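Local atomic coordinates of N5-Carboxyaminoimidazole ribonucleotide synthetase (PDB entry 3ORQ), a protein that catalyses the ATP-dependent conversion of 5-aminoimidazole ribonucleotide and bicarbonate to N5-carboxyaminoimidazole ribonucleotide in purine biosynthesis. Residues A[55-60]-A[68-73]; A[193-198]-A[227-232]. All coordinates share one frame; numbering follows the deposited sequence.

Interaction 1: residues A[55-60]-A[68-73]; sequences EFIQAK and NQLGQK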
ATOM      1  N   GLU A  55      -9.855  -3.266  15.827  1.00  5.00           N
ATOM      2  CA  GLU A  55     -10.058  -4.020  17.021  1.00  8.84           C
ATOM      3  C   GLU A  55      -9.295  -5.337  16.944  1.00  7.76           C
ATOM      4  O   GLU A  55      -9.187  -5.936  15.881  1.00  9.33           O
ATOM      5  CB  GLU A  55     -11.553  -4.237  17.150  1.00 13.36           C
ATOM      6  CG  GLU A  55     -12.049  -4.728  18.455  1.00 20.31           C
ATOM      7  CD  GLU A  55     -13.527  -4.403  18.631  1.00 25.22           C
ATOM      8  OE1 GLU A  55     -14.093  -3.574  17.854  1.00 26.74           O
ATOM      9  OE2 GLU A  55     -14.102  -4.985  19.559  1.00 28.54           O
ATOM     10  N   PHE A  56      -8.752  -5.774  18.073  1.00  7.58           N
ATOM     11  CA  PHE A  56      -8.003  -7.007  18.138  1.00  7.39           C
ATOM     12  C   PHE A  56      -8.694  -7.929  19.155  1.00  8.62           C
ATOM     13  O   PHE A  56      -8.949  -7.521  20.294  1.00  8.33           O
ATOM     14  CB  PHE A  56      -6.548  -6.719  18.530  1.00  8.20           C
ATOM     15  CG  PHE A  56      -5.768  -7.945  18.872  1.00 10.01           C
ATOM     16  CD1 PHE A  56      -5.614  -8.949  17.958  1.00  9.88           C
ATOM     17  CD2 PHE A  56      -5.199  -8.104  20.141  1.00 12.01           C
ATOM     18  CE1 PHE A  56      -4.910 -10.119  18.300  1.00 11.47           C
ATOM     19  CE2 PHE A  56      -4.486  -9.279  20.485  1.00  7.03           C
ATOM     20  CZ  PHE A  56      -4.345 -10.261  19.579  1.00  8.00           C
ATOM     21  N   ILE A  57      -9.047  -9.133  18.718  1.00  8.34           N
ATOM     22  CA  ILE A  57      -9.609 -10.148  19.582  1.00  8.60           C
ATOM     23  C   ILE A  57      -8.554 -11.261  19.733  1.00 10.40           C
ATOM     24  O   ILE A  57      -8.232 -11.984  18.771  1.00 10.26           O
ATOM     25  CB  ILE A  57     -10.857 -10.772  19.020  1.00  8.13           C
ATOM     26  CG1 ILE A  57     -12.006  -9.752  18.897  1.00  7.55           C
ATOM     27  CG2 ILE A  57     -11.289 -11.966  19.896  1.00  5.72           C
ATOM     28  CD1 ILE A  57     -13.228 -10.311  18.099  1.00  2.00           C
ATOM     29  N   GLN A  58      -7.991 -11.371  20.938  1.00 10.84           N
ATOM     30  CA  GLN A  58      -6.991 -12.399  21.199  1.00 10.17           C
ATOM     31  C   GLN A  58      -7.741 -13.671  21.636  1.00  9.44           C
ATOM     32  O   GLN A  58      -8.393 -13.682  22.685  1.00  9.84           O
ATOM     33  CB  GLN A  58      -5.984 -11.951  22.278  1.00  9.14           C
ATOM     34  CG  GLN A  58      -4.925 -13.026  22.557  1.00 11.46           C
ATOM     35  CD  GLN A  58      -3.811 -12.609  23.550  1.00 14.42           C
ATOM     36  OE1 GLN A  58      -3.898 -11.587  24.227  1.00 10.68           O
ATOM     37  NE2 GLN A  58      -2.757 -13.420  23.617  1.00 13.62           N
ATOM     38  N   ALA A  59      -7.665 -14.707  20.812  1.00  7.09           N
ATOM     39  CA  ALA A  59      -8.282 -15.980  21.099  1.00  9.88           C
ATOM     40  C   ALA A  59      -7.762 -17.043  20.138  1.00 11.16           C
ATOM     41  O   ALA A  59      -7.284 -16.731  19.057  1.00 12.44           O
ATOM     42  CB  ALA A  59      -9.798 -15.855  20.997  1.00  8.85           C
ATOM     43  N   LYS A  60      -7.858 -18.302  20.531  1.00 14.08           N
ATOM     44  CA  LYS A  60      -7.485 -19.410  19.646  1.00 16.94           C
ATOM     45  C   LYS A  60      -8.491 -19.567  18.512  1.00 16.57           C
ATOM     46  O   LYS A  60      -9.647 -19.129  18.608  1.00 14.95           O
ATOM     47  CB  LYS A  60      -7.365 -20.730  20.427  1.00 17.90           C
ATOM     48  CG  LYS A  60      -6.348 -20.684  21.561  1.00 21.75           C
ATOM     49  CD  LYS A  60      -6.161 -22.045  22.189  1.00 26.92           C
ATOM     50  CE  LYS A  60      -5.027 -21.957  23.177  1.00 30.13           C
ATOM     51  NZ  LYS A  60      -4.528 -23.315  23.528  1.00 34.63           N
ATOM     52  N   ASN A  68     -17.617 -16.130  17.589  1.00  7.54           N
ATOM     53  CA  ASN A  68     -18.904 -15.471  17.574  1.00  8.94           C
ATOM     54  C   ASN A  68     -18.893 -13.962  17.848  1.00 10.48           C
ATOM     55  O   ASN A  68     -19.622 -13.206  17.197  1.00  9.87           O
ATOM     56  CB  ASN A  68     -19.905 -16.192  18.443  1.00  9.72           C
ATOM     57  CG  ASN A  68     -20.685 -17.205  17.654  1.00 18.19           C
ATOM     58  OD1 ASN A  68     -21.725 -16.866  17.058  1.00 24.39           O
ATOM     59  ND2 ASN A  68     -20.180 -18.458  17.603  1.00 18.35           N
ATOM     60  N   GLN A  69     -18.078 -13.540  18.815  1.00 10.38           N
ATOM     61  CA  GLN A  69     -17.823 -12.129  19.022  1.00 12.11           C
ATOM     62  C   GLN A  69     -17.278 -11.463  17.754  1.00 11.06           C
ATOM     63  O   GLN A  69     -17.682 -10.359  17.405  1.00 11.77           O
ATOM     64  CB  GLN A  69     -16.893 -11.911  20.219  1.00 13.73           C
ATOM     65  CG  GLN A  69     -17.643 -11.954  21.567  1.00 21.77           C
ATOM     66  CD  GLN A  69     -18.787 -10.907  21.643  1.00 28.09           C
ATOM     67  OE1 GLN A  69     -19.969 -11.236  21.482  1.00 29.45           O
ATOM     68  NE2 GLN A  69     -18.421  -9.645  21.871  1.00 30.01           N
ATOM     69  N   LEU A  70     -16.389 -12.145  17.047  1.00  9.50           N
ATOM     70  CA  LEU A  70     -15.914 -11.636  15.781  1.00  7.71           C
ATOM     71  C   LEU A  70     -17.078 -11.417  14.804  1.00  7.69           C
ATOM     72  O   LEU A  70     -17.196 -10.349  14.191  1.00  6.43           O
ATOM     73  CB  LEU A  70     -14.867 -12.552  15.172  1.00  8.03           C
ATOM     74  CG  LEU A  70     -14.310 -12.042  13.841  1.00  8.54           C
ATOM     75  CD1 LEU A  70     -13.496 -10.763  14.056  1.00  6.57           C
ATOM     76  CD2 LEU A  70     -13.446 -13.091  13.257  1.00  7.72           C
ATOM     77  N   GLY A  71     -17.960 -12.409  14.691  1.00  7.73           N
ATOM     78  CA  GLY A  71     -19.122 -12.294  13.824  1.00  8.07           C
ATOM     79  C   GLY A  71     -20.086 -11.207  14.235  1.00  9.24           C
ATOM     80  O   GLY A  71     -20.684 -10.574  13.373  1.00 10.19           O
ATOM     81  N   GLN A  72     -20.266 -10.996  15.543  1.00  9.41           N
ATOM     82  CA  GLN A  72     -21.135  -9.936  16.033  1.00 11.79           C
ATOM     83  C   GLN A  72     -20.618  -8.540  15.633  1.00 12.04           C
ATOM     84  O   GLN A  72     -21.403  -7.604  15.503  1.00 12.43           O
ATOM     85  CB  GLN A  72     -21.289  -9.998  17.560  1.00 14.20           C
ATOM     86  CG  GLN A  72     -22.296 -11.050  18.063  1.00 24.15           C
ATOM     87  CD  GLN A  72     -23.749 -10.683  17.726  1.00 33.70           C
ATOM     88  OE1 GLN A  72     -24.238  -9.618  18.129  1.00 39.20           O
ATOM     89  NE2 GLN A  72     -24.441 -11.565  16.989  1.00 35.37           N
ATOM     90  N   LYS A  73     -19.306  -8.404  15.455  1.00 10.51           N
ATOM     91  CA  LYS A  73     -18.725  -7.088  15.168  1.00 12.64           C
ATOM     92  C   LYS A  73     -18.599  -6.762  13.685  1.00 12.56           C
ATOM     93  O   LYS A  73     -18.320  -5.620  13.328  1.00 15.95           O
ATOM     94  CB  LYS A  73     -17.342  -6.997  15.807  1.00 13.52           C
ATOM     95  CG  LYS A  73     -17.359  -7.084  17.318  1.00 17.18           C
ATOM     96  CD  LYS A  73     -15.956  -7.216  17.903  1.00 19.44           C
ATOM     97  CE  LYS A  73     -16.012  -7.501  19.387  1.00 20.11           C
ATOM     98  NZ  LYS A  73     -16.651  -6.359  20.080  1.00 22.02           N
TER

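Interaction 2: residues A[193-198]-A[227-232]; sequences KEVSLT and VPARID. With ADP (adenosine-5'-diphosphate), chain D.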
ATOM      1  N   LYS A 193      10.409 -26.847 -13.639  1.00 25.91           N
ATOM      2  CA  LYS A 193       9.939 -25.557 -13.147  1.00 24.53           C
ATOM      3  C   LYS A 193       8.699 -25.743 -12.284  1.00 21.18           C
ATOM      4  O   LYS A 193       7.909 -26.656 -12.510  1.00 19.30           O
ATOM      5  CB  LYS A 193       9.614 -24.630 -14.329  1.00 27.08           C
ATOM      6  CG  LYS A 193      10.812 -24.003 -15.037  1.00 28.63           C
ATOM      7  CD  LYS A 193      10.882 -22.528 -14.739  1.00 31.47           C
ATOM      8  CE  LYS A 193      11.341 -21.735 -15.953  1.00 34.37           C
ATOM      9  NZ  LYS A 193      12.789 -21.878 -16.288  1.00 36.20           N
ATOM     10  N   GLU A 194       8.552 -24.885 -11.282  1.00 20.09           N
ATOM     11  CA  GLU A 194       7.274 -24.727 -10.586  1.00 18.82           C
ATOM     12  C   GLU A 194       6.645 -23.379 -10.867  1.00 17.80           C
ATOM     13  O   GLU A 194       7.332 -22.349 -10.892  1.00 17.52           O
ATOM     14  CB  GLU A 194       7.438 -24.898  -9.091  1.00 18.74           C
ATOM     15  CG  GLU A 194       7.891 -26.300  -8.700  1.00 21.51           C
ATOM     16  CD  GLU A 194       7.997 -26.452  -7.235  1.00 21.00           C
ATOM     17  OE1 GLU A 194       9.123 -26.579  -6.752  1.00 25.41           O
ATOM     18  OE2 GLU A 194       6.963 -26.405  -6.551  1.00 22.30           O
ATOM     19  N   VAL A 195       5.337 -23.379 -11.088  1.00 15.60           N
ATOM     20  CA  VAL A 195       4.622 -22.133 -11.296  1.00 13.85           C
ATOM     21  C   VAL A 195       3.383 -22.122 -10.435  1.00 13.38           C
ATOM     22  O   VAL A 195       2.968 -23.169  -9.907  1.00 12.19           O
ATOM     23  CB  VAL A 195       4.208 -21.875 -12.791  1.00 12.26           C
ATOM     24  CG1 VAL A 195       5.430 -21.851 -13.673  1.00 12.18           C
ATOM     25  CG2 VAL A 195       3.172 -22.892 -13.274  1.00 12.46           C
ATOM     26  N   SER A 196       2.778 -20.944 -10.323  1.00 11.60           N
ATOM     27  CA  SER A 196       1.493 -20.817  -9.632  1.00 10.48           C
ATOM     28  C   SER A 196       0.673 -19.743 -10.302  1.00  9.54           C
ATOM     29  O   SER A 196       1.190 -18.890 -11.019  1.00  8.47           O
ATOM     30  CB  SER A 196       1.686 -20.494  -8.143  1.00 11.81           C
ATOM     31  OG  SER A 196       2.163 -19.172  -7.943  1.00 13.23           O
ATOM     32  N   LEU A 197      -0.631 -19.812 -10.075  1.00  9.79           N
ATOM     33  CA  LEU A 197      -1.589 -18.919 -10.687  1.00  7.05           C
ATOM     34  C   LEU A 197      -2.461 -18.392  -9.550  1.00  7.25           C
ATOM     35  O   LEU A 197      -3.153 -19.142  -8.856  1.00  7.04           O
ATOM     36  CB  LEU A 197      -2.438 -19.684 -11.691  1.00  8.18           C
ATOM     37  CG  LEU A 197      -3.308 -18.830 -12.607  1.00  8.41           C
ATOM     38  CD1 LEU A 197      -2.467 -17.895 -13.477  1.00  7.62           C
ATOM     39  CD2 LEU A 197      -4.183 -19.716 -13.462  1.00 12.91           C
ATOM     40  N   THR A 198      -2.367 -17.098  -9.301  1.00  7.67           N
ATOM     41  CA  THR A 198      -3.192 -16.465  -8.272  1.00  7.30           C
ATOM     42  C   THR A 198      -4.486 -15.938  -8.940  1.00  6.38           C
ATOM     43  O   THR A 198      -4.436 -15.406 -10.045  1.00  4.49           O
ATOM     44  CB  THR A 198      -2.381 -15.418  -7.574  1.00  8.51           C
ATOM     45  OG1 THR A 198      -1.326 -16.087  -6.844  1.00  6.16           O
ATOM     46  CG2 THR A 198      -3.278 -14.574  -6.622  1.00  9.02           C
ATOM     47  N   VAL A 227       8.221 -12.957 -12.188  1.00  9.78           N
ATOM     48  CA  VAL A 227       7.058 -12.688 -12.972  1.00 11.56           C
ATOM     49  C   VAL A 227       7.488 -11.726 -14.057  1.00 13.62           C
ATOM     50  O   VAL A 227       8.080 -10.683 -13.745  1.00 15.80           O
ATOM     51  CB  VAL A 227       5.927 -12.037 -12.107  1.00 11.76           C
ATOM     52  CG1 VAL A 227       4.661 -11.864 -12.916  1.00  9.71           C
ATOM     53  CG2 VAL A 227       5.624 -12.899 -10.868  1.00 13.28           C
ATOM     54  N   PRO A 228       7.141 -12.024 -15.325  1.00 13.39           N
ATOM     55  CA  PRO A 228       6.292 -13.141 -15.732  1.00 13.90           C
ATOM     56  C   PRO A 228       7.065 -14.443 -15.778  1.00 15.75           C
ATOM     57  O   PRO A 228       8.276 -14.431 -16.094  1.00 15.96           O
ATOM     58  CB  PRO A 228       5.844 -12.742 -17.157  1.00 12.82           C
ATOM     59  CG  PRO A 228       6.939 -11.901 -17.696  1.00 12.12           C
ATOM     60  CD  PRO A 228       7.558 -11.199 -16.482  1.00 13.70           C
ATOM     61  N   ALA A 229       6.388 -15.550 -15.454  1.00 17.00           N
ATOM     62  CA  ALA A 229       7.016 -16.884 -15.523  1.00 18.56           C
ATOM     63  C   ALA A 229       7.669 -17.101 -16.918  1.00 19.55           C
ATOM     64  O   ALA A 229       7.047 -16.867 -17.961  1.00 19.10           O
ATOM     65  CB  ALA A 229       5.997 -17.960 -15.228  1.00 17.74           C
ATOM     66  N   ARG A 230       8.940 -17.494 -16.922  1.00 20.72           N
ATOM     67  CA  ARG A 230       9.688 -17.711 -18.170  1.00 23.21           C
ATOM     68  C   ARG A 230       9.303 -18.990 -18.964  1.00 24.70           C
ATOM     69  O   ARG A 230       9.984 -19.368 -19.904  1.00 27.19           O
ATOM     70  CB  ARG A 230      11.202 -17.687 -17.906  1.00 23.34           C
ATOM     71  CG  ARG A 230      11.714 -16.328 -17.437  1.00 22.93           C
ATOM     72  CD  ARG A 230      13.084 -16.428 -16.798  1.00 20.59           C
ATOM     73  NE  ARG A 230      13.161 -17.364 -15.673  1.00 16.62           N
ATOM     74  CZ  ARG A 230      14.148 -17.362 -14.779  1.00 14.25           C
ATOM     75  NH1 ARG A 230      15.107 -16.462 -14.884  1.00 12.97           N
ATOM     76  NH2 ARG A 230      14.184 -18.246 -13.782  1.00 12.69           N
ATOM     77  N   ILE A 231       8.206 -19.632 -18.591  1.00 24.22           N
ATOM     78  CA  ILE A 231       7.669 -20.748 -19.349  1.00 24.17           C
ATOM     79  C   ILE A 231       6.163 -20.523 -19.601  1.00 25.62           C
ATOM     80  O   ILE A 231       5.412 -20.164 -18.699  1.00 24.30           O
ATOM     81  CB  ILE A 231       7.953 -22.059 -18.626  1.00 23.84           C
ATOM     82  CG1 ILE A 231       7.204 -23.218 -19.256  1.00 25.25           C
ATOM     83  CG2 ILE A 231       7.627 -21.956 -17.145  1.00 23.15           C
ATOM     84  CD1 ILE A 231       7.626 -24.541 -18.664  1.00 26.77           C
ATOM     85  N   ASP A 232       5.729 -20.729 -20.838  1.00 27.21           N
ATOM     86  CA  ASP A 232       4.364 -20.408 -21.220  1.00 27.90           C
ATOM     87  C   ASP A 232       3.396 -21.510 -20.825  1.00 25.07           C
ATOM     88  O   ASP A 232       3.274 -22.513 -21.526  1.00 27.58           O
ATOM     89  CB  ASP A 232       4.297 -20.147 -22.725  1.00 31.41           C
ATOM     90  CG  ASP A 232       2.907 -19.740 -23.188  1.00 36.54           C
ATOM     91  OD1 ASP A 232       2.167 -19.070 -22.411  1.00 37.34           O
ATOM     92  OD2 ASP A 232       2.566 -20.087 -24.349  1.00 42.81           O
TER
HETATM   93  PB  ADP D 376       4.026 -27.506   1.413  1.00 59.68           P
HETATM   94  O1B ADP D 376       2.525 -27.633   1.410  1.00 61.31           O
HETATM   95  O2B ADP D 376       4.656 -26.336   0.709  1.00 59.04           O
HETATM   96  O3B ADP D 376       4.596 -27.743   2.784  1.00 68.35           O
HETATM   97  PA  ADP D 376       4.318 -29.068  -0.947  1.00 65.60           P
HETATM   98  O1A ADP D 376       3.515 -30.339  -1.061  1.00 65.52           O
HETATM   99  O2A ADP D 376       3.805 -27.824  -1.628  1.00 66.43           O
HETATM  100  O3A ADP D 376       4.606 -28.780   0.619  1.00 69.90           O
HETATM  101  O5' ADP D 376       5.821 -29.303  -1.463  1.00 61.87           O
HETATM  102  C5' ADP D 376       6.847 -28.356  -1.223  1.00 59.69           C
HETATM  103  C4' ADP D 376       7.918 -28.521  -2.286  1.00 61.94           C
HETATM  104  O4' ADP D 376       8.460 -29.867  -2.274  1.00 62.13           O
HETATM  105  C3' ADP D 376       7.392 -28.290  -3.705  1.00 61.80           C
HETATM  106  O3' ADP D 376       7.417 -26.920  -4.122  1.00 63.69           O
HETATM  107  C2' ADP D 376       8.340 -29.138  -4.539  1.00 59.11           C
HETATM  108  O2' ADP D 376       9.464 -28.377  -4.941  1.00 54.48           O
HETATM  109  C1' ADP D 376       8.758 -30.278  -3.618  1.00 58.57           C
HETATM  110  N9  ADP D 376       7.851 -31.390  -3.979  1.00 55.95           N
HETATM  111  C8  ADP D 376       6.688 -31.679  -3.357  1.00 54.27           C
HETATM  112  N7  ADP D 376       6.056 -32.727  -3.940  1.00 53.00           N
HETATM  113  C5  ADP D 376       6.862 -33.123  -4.958  1.00 53.77           C
HETATM  114  C6  ADP D 376       6.804 -34.201  -5.979  1.00 52.32           C
HETATM  115  N6  ADP D 376       5.734 -35.042  -6.001  1.00 48.05           N
HETATM  116  N1  ADP D 376       7.826 -34.272  -6.864  1.00 52.71           N
HETATM  117  C2  ADP D 376       8.876 -33.416  -6.837  1.00 54.80           C
HETATM  118  N3  ADP D 376       8.998 -32.411  -5.936  1.00 55.38           N
HETATM  119  C4  ADP D 376       8.033 -32.234  -4.992  1.00 53.52           C

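Interaction 1: residues A[55-60]-A[68-73]
Gln69, on helix 64-73, is the first residue of 68-73 to meet strand 55-58. Its backbone carbonyl carbon lies 4.2 Å from Ile57 CD1. Leu70 comes next and offers its backbone and CB to the same methyl. Ile57 CD1 reaches the helix backbone at Leu70 CA, 3.8 Å away, and also lies 4.0 Å from Leu70 CB. The Ile57 chain is extended past CG1 (chi2 170°), which carries this methyl across to the helix. Lys73 closes the contact one turn later. Its CD packs 4.1 Å from Ile57 CD1, so the methyl touches both Leu70 and the Lys73 stem. Lys73 then bends at its last torsion (chi4 -63°) and brings NZ to 2.9 Å from Glu55 OE2, a hydrogen-bonded salt bridge. The ammonium meets OE2 on the syn side, 27° out of the carboxylate plane. The Glu55 and Lys73 chains meet nearly perpendicular. The strand and helix axes run nearly antiparallel, 10.1 Å apart. This is the beta-alpha packing of the Rossmann-like preATP-grasp domain. Strand 55-58 is an edge strand of the four-stranded parallel sheet within this chain, bonded to strand 37-42, whose Val39 touches Glu55, Ile57 and Leu70. Helix 86-95 flanks the helix at Asn68 and Gln72.

Interaction 2: residues A[193-198]-A[227-232]
Carbon contacts join the Lys193 stem and Val195 of the strand to Ala229 and Ile231 of the loop. Ile231 CG2 sits 4.1 Å from Val195 CG1 and 3.9 Å from Lys193 CE, so one methyl serves both strand residues. The Lys193 stem runs alongside Ile231, pointing the opposite way, whereas Val195 lies roughly perpendicular to Ile231. Val195 CG1 also touches Ala229 CB at 4.2 Å. The Val195 chi1 of -59° sets CG1 beside the backbone N and directs it to the loop. Among the charged groups, Lys193 NZ lies 4.6 Å from Arg230 NE. Glu214 forms a salt bridge with Arg230 and a long, weak ion pair with Lys193; Glu366 gives Arg230 a second salt bridge. Glu194 points its CB away from the loop, and its carboxylate meets the nucleotide. Glu194 OE1 accepts a hydrogen bond from ADP O2' at 2.6 Å, and Glu194 OE2 accepts one from ADP O3' at 2.5 Å. The carboxylate thus grips both ribose hydroxyls, as expected of an ATP-grasp pocket. The strand meets the loop by carbon contacts and the ribose by hydrogen bonds. The nearby positive charges are probably eased by Glu214 and, at Arg230, by Glu366.

Overall arrangement
From the N terminus, the chain first enters the preATP-grasp domain. Interaction 1 closes a short strand-to-helix connection there, with seven residues between its segments. The chain then passes into the ATP-grasp domain. Interaction 2 closes a longer excursion, in which strands 207-218 and 221-227 come between strand 191-201 and the loop before helix 234-245. The two contacts lie in series and neither nest nor cross. The centres of interaction 1 and interaction 2 are about 38 Å apart, on opposite sides of the chain's centre. The nearest atoms of interaction 1 and interaction 2 are about 22 Å apart. Interaction 1 ties a helix to the parallel sheet, away from the nucleotide and metal sites. Interaction 2 ties a loop to the large antiparallel sheet beside the nucleotide.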